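Local structure of zona occludens toxin N-terminal domain-containing protein (Neisseria meningitidis MC58, 2R2A) at residues E79-K82 with G88-V91. The protein is of unknown function, but this N-terminal domain of a zonular occludens toxin-like membrane protein has a P-loop NTPase-type fold and probably binds nucleotide. Sequence-based numbering, arbitrary orientation.
Sequences EWIK and GSIV
Ile81 meets Ser89 and Val91 through a single methyl, CD1. The methyl lies 3.9 Å from Val91 CG2, and the two methyls meet end on. Ser89 is the second neighbour, with its OG 3.7 Å from Ile81 CD1. This is a van der Waals approach to the hydroxyl. All three residues are buried.

The torsions explain the reach. Ile81 CG1 is anti to the backbone N (chi1 -151°), and this branch carries CD1 to the strand residues while CG2 stays back. The Val91 branch that touches is CG2, the one opposite its carbonyl carbon. Ile90, between Ser89 and Val91, turns its side chain the other way, as is usual for successive residues of an extended chain, and packs on Phe32.

The Ser89 hydroxyl hydrogen-bonds to Asn86 O in the linking loop. The Asn86 side chain in turn donates from ND2 to Trp80 O, so one residue of the loop ties both segments. Trp80 NE1 bonds to Ser73 O, and its ring meets Phe44. On the strand side, Ile90 pairs through its backbone with Lys42 and Phe44, and Val91 with Asp125, which places 90-93 between strands 43-45 and 125-130 of the parallel part of the sheet, in a fold consistent with the P-loop NTPase clan.

The contact thus packs Ile81, in the segment 79-82 that begins in helix 77-80, against the start of strand 90-93. It is small, buried and mainly apolar, 94 Å² in all, so by itself it gives little directional hold, while a polar link between the segments passes through Asn86.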
ATOM      1  N   GLU A  79      12.092  -2.912 -12.284  1.00 30.54           N
ATOM      2  CA  GLU A  79      13.384  -3.557 -12.518  1.00 31.98           C
ATOM      3  C   GLU A  79      13.720  -4.516 -11.369  1.00 31.32           C
ATOM      4  O   GLU A  79      13.672  -5.737 -11.550  1.00 32.66           O
ATOM      5  CB  GLU A  79      14.503  -2.525 -12.710  1.00 31.39           C
ATOM      6  CG  GLU A  79      14.479  -1.766 -14.043  1.00 33.99           C
ATOM      7  CD  GLU A  79      15.774  -0.976 -14.317  1.00 34.30           C
ATOM      8  OE1 GLU A  79      15.821  -0.199 -15.297  1.00 38.52           O
ATOM      9  OE2 GLU A  79      16.759  -1.141 -13.562  1.00 38.59           O
ATOM     10  N   TRP A  80      14.062  -3.968 -10.202  1.00 30.40           N
ATOM     11  CA  TRP A  80      14.503  -4.771  -9.065  1.00 30.21           C
ATOM     12  C   TRP A  80      13.477  -5.743  -8.452  1.00 30.96           C
ATOM     13  O   TRP A  80      13.883  -6.696  -7.792  1.00 31.09           O
ATOM     14  CB  TRP A  80      15.094  -3.892  -7.957  1.00 29.17           C
ATOM     15  CG  TRP A  80      14.236  -2.752  -7.467  1.00 29.03           C
ATOM     16  CD1 TRP A  80      14.262  -1.467  -7.922  1.00 28.74           C
ATOM     17  CD2 TRP A  80      13.269  -2.772  -6.386  1.00 28.88           C
ATOM     18  NE1 TRP A  80      13.368  -0.694  -7.223  1.00 27.68           N
ATOM     19  CE2 TRP A  80      12.749  -1.460  -6.274  1.00 28.84           C
ATOM     20  CE3 TRP A  80      12.790  -3.768  -5.514  1.00 28.53           C
ATOM     21  CZ2 TRP A  80      11.777  -1.106  -5.318  1.00 27.09           C
ATOM     22  CZ3 TRP A  80      11.818  -3.420  -4.569  1.00 27.76           C
ATOM     23  CH2 TRP A  80      11.315  -2.097  -4.486  1.00 27.68           C
ATOM     24  N   ILE A  81      12.172  -5.499  -8.630  1.00 32.24           N
ATOM     25  CA  ILE A  81      11.144  -6.404  -8.087  1.00 33.15           C
ATOM     26  C   ILE A  81      11.190  -7.821  -8.711  1.00 34.13           C
ATOM     27  O   ILE A  81      10.723  -8.794  -8.091  1.00 34.53           O
ATOM     28  CB  ILE A  81       9.698  -5.804  -8.114  1.00 32.77           C
ATOM     29  CG1 ILE A  81       8.839  -6.382  -6.988  1.00 34.46           C
ATOM     30  CG2 ILE A  81       8.999  -6.076  -9.428  1.00 32.55           C
ATOM     31  CD1 ILE A  81       9.176  -5.890  -5.563  1.00 34.36           C
ATOM     32  N   LYS A  82      11.766  -7.928  -9.910  1.00 34.09           N
ATOM     33  CA  LYS A  82      11.806  -9.196 -10.647  1.00 34.93           C
ATOM     34  C   LYS A  82      13.010 -10.063 -10.277  1.00 34.89           C
ATOM     35  O   LYS A  82      13.114 -11.230 -10.705  1.00 35.54           O
ATOM     36  CB  LYS A  82      11.705  -8.951 -12.159  1.00 34.69           C
ATOM     37  CG  LYS A  82      10.699  -7.836 -12.457  1.00 37.26           C
ATOM     38  CD  LYS A  82       9.905  -7.995 -13.743  1.00 38.44           C
ATOM     39  CE  LYS A  82       8.658  -7.068 -13.659  1.00 39.28           C
ATOM     40  NZ  LYS A  82       8.202  -6.533 -14.979  1.00 38.68           N
ATOM     41  N   GLY A  88       8.013 -12.843  -4.188  1.00 28.49           N
ATOM     42  CA  GLY A  88       7.117 -13.107  -3.073  1.00 28.13           C
ATOM     43  C   GLY A  88       7.188 -12.064  -1.963  1.00 27.22           C
ATOM     44  O   GLY A  88       6.818 -12.337  -0.822  1.00 27.20           O
ATOM     45  N   SER A  89       7.644 -10.859  -2.286  1.00 26.74           N
ATOM     46  CA  SER A  89       7.815  -9.842  -1.248  1.00 25.02           C
ATOM     47  C   SER A  89       6.522  -9.036  -1.091  1.00 23.51           C
ATOM     48  O   SER A  89       5.570  -9.228  -1.851  1.00 21.81           O
ATOM     49  CB  SER A  89       9.045  -8.948  -1.542  1.00 26.47           C
ATOM     50  OG  SER A  89       8.918  -8.271  -2.775  1.00 28.15           O
ATOM     51  N   ILE A  90       6.518  -8.138  -0.125  1.00 20.80           N
ATOM     52  CA  ILE A  90       5.359  -7.298   0.167  1.00 20.85           C
ATOM     53  C   ILE A  90       5.771  -5.831   0.027  1.00 20.31           C
ATOM     54  O   ILE A  90       6.787  -5.422   0.592  1.00 21.91           O
ATOM     55  CB  ILE A  90       4.877  -7.598   1.636  1.00 20.03           C
ATOM     56  CG1 ILE A  90       4.425  -9.059   1.798  1.00 17.75           C
ATOM     57  CG2 ILE A  90       3.730  -6.597   2.059  1.00 19.16           C
ATOM     58  CD1 ILE A  90       4.087  -9.500   3.252  1.00 19.66           C
ATOM     59  N   VAL A  91       4.978  -5.008  -0.677  1.00 21.33           N
ATOM     60  CA  VAL A  91       5.404  -3.634  -0.899  1.00 21.41           C
ATOM     61  C   VAL A  91       4.327  -2.754  -0.274  1.00 21.01           C
ATOM     62  O   VAL A  91       3.163  -2.995  -0.537  1.00 20.87           O
ATOM     63  CB  VAL A  91       5.496  -3.339  -2.416  1.00 21.09           C
ATOM     64  CG1 VAL A  91       5.751  -1.882  -2.654  1.00 23.90           C
ATOM     65  CG2 VAL A  91       6.609  -4.211  -3.113  1.00 24.09           C
TER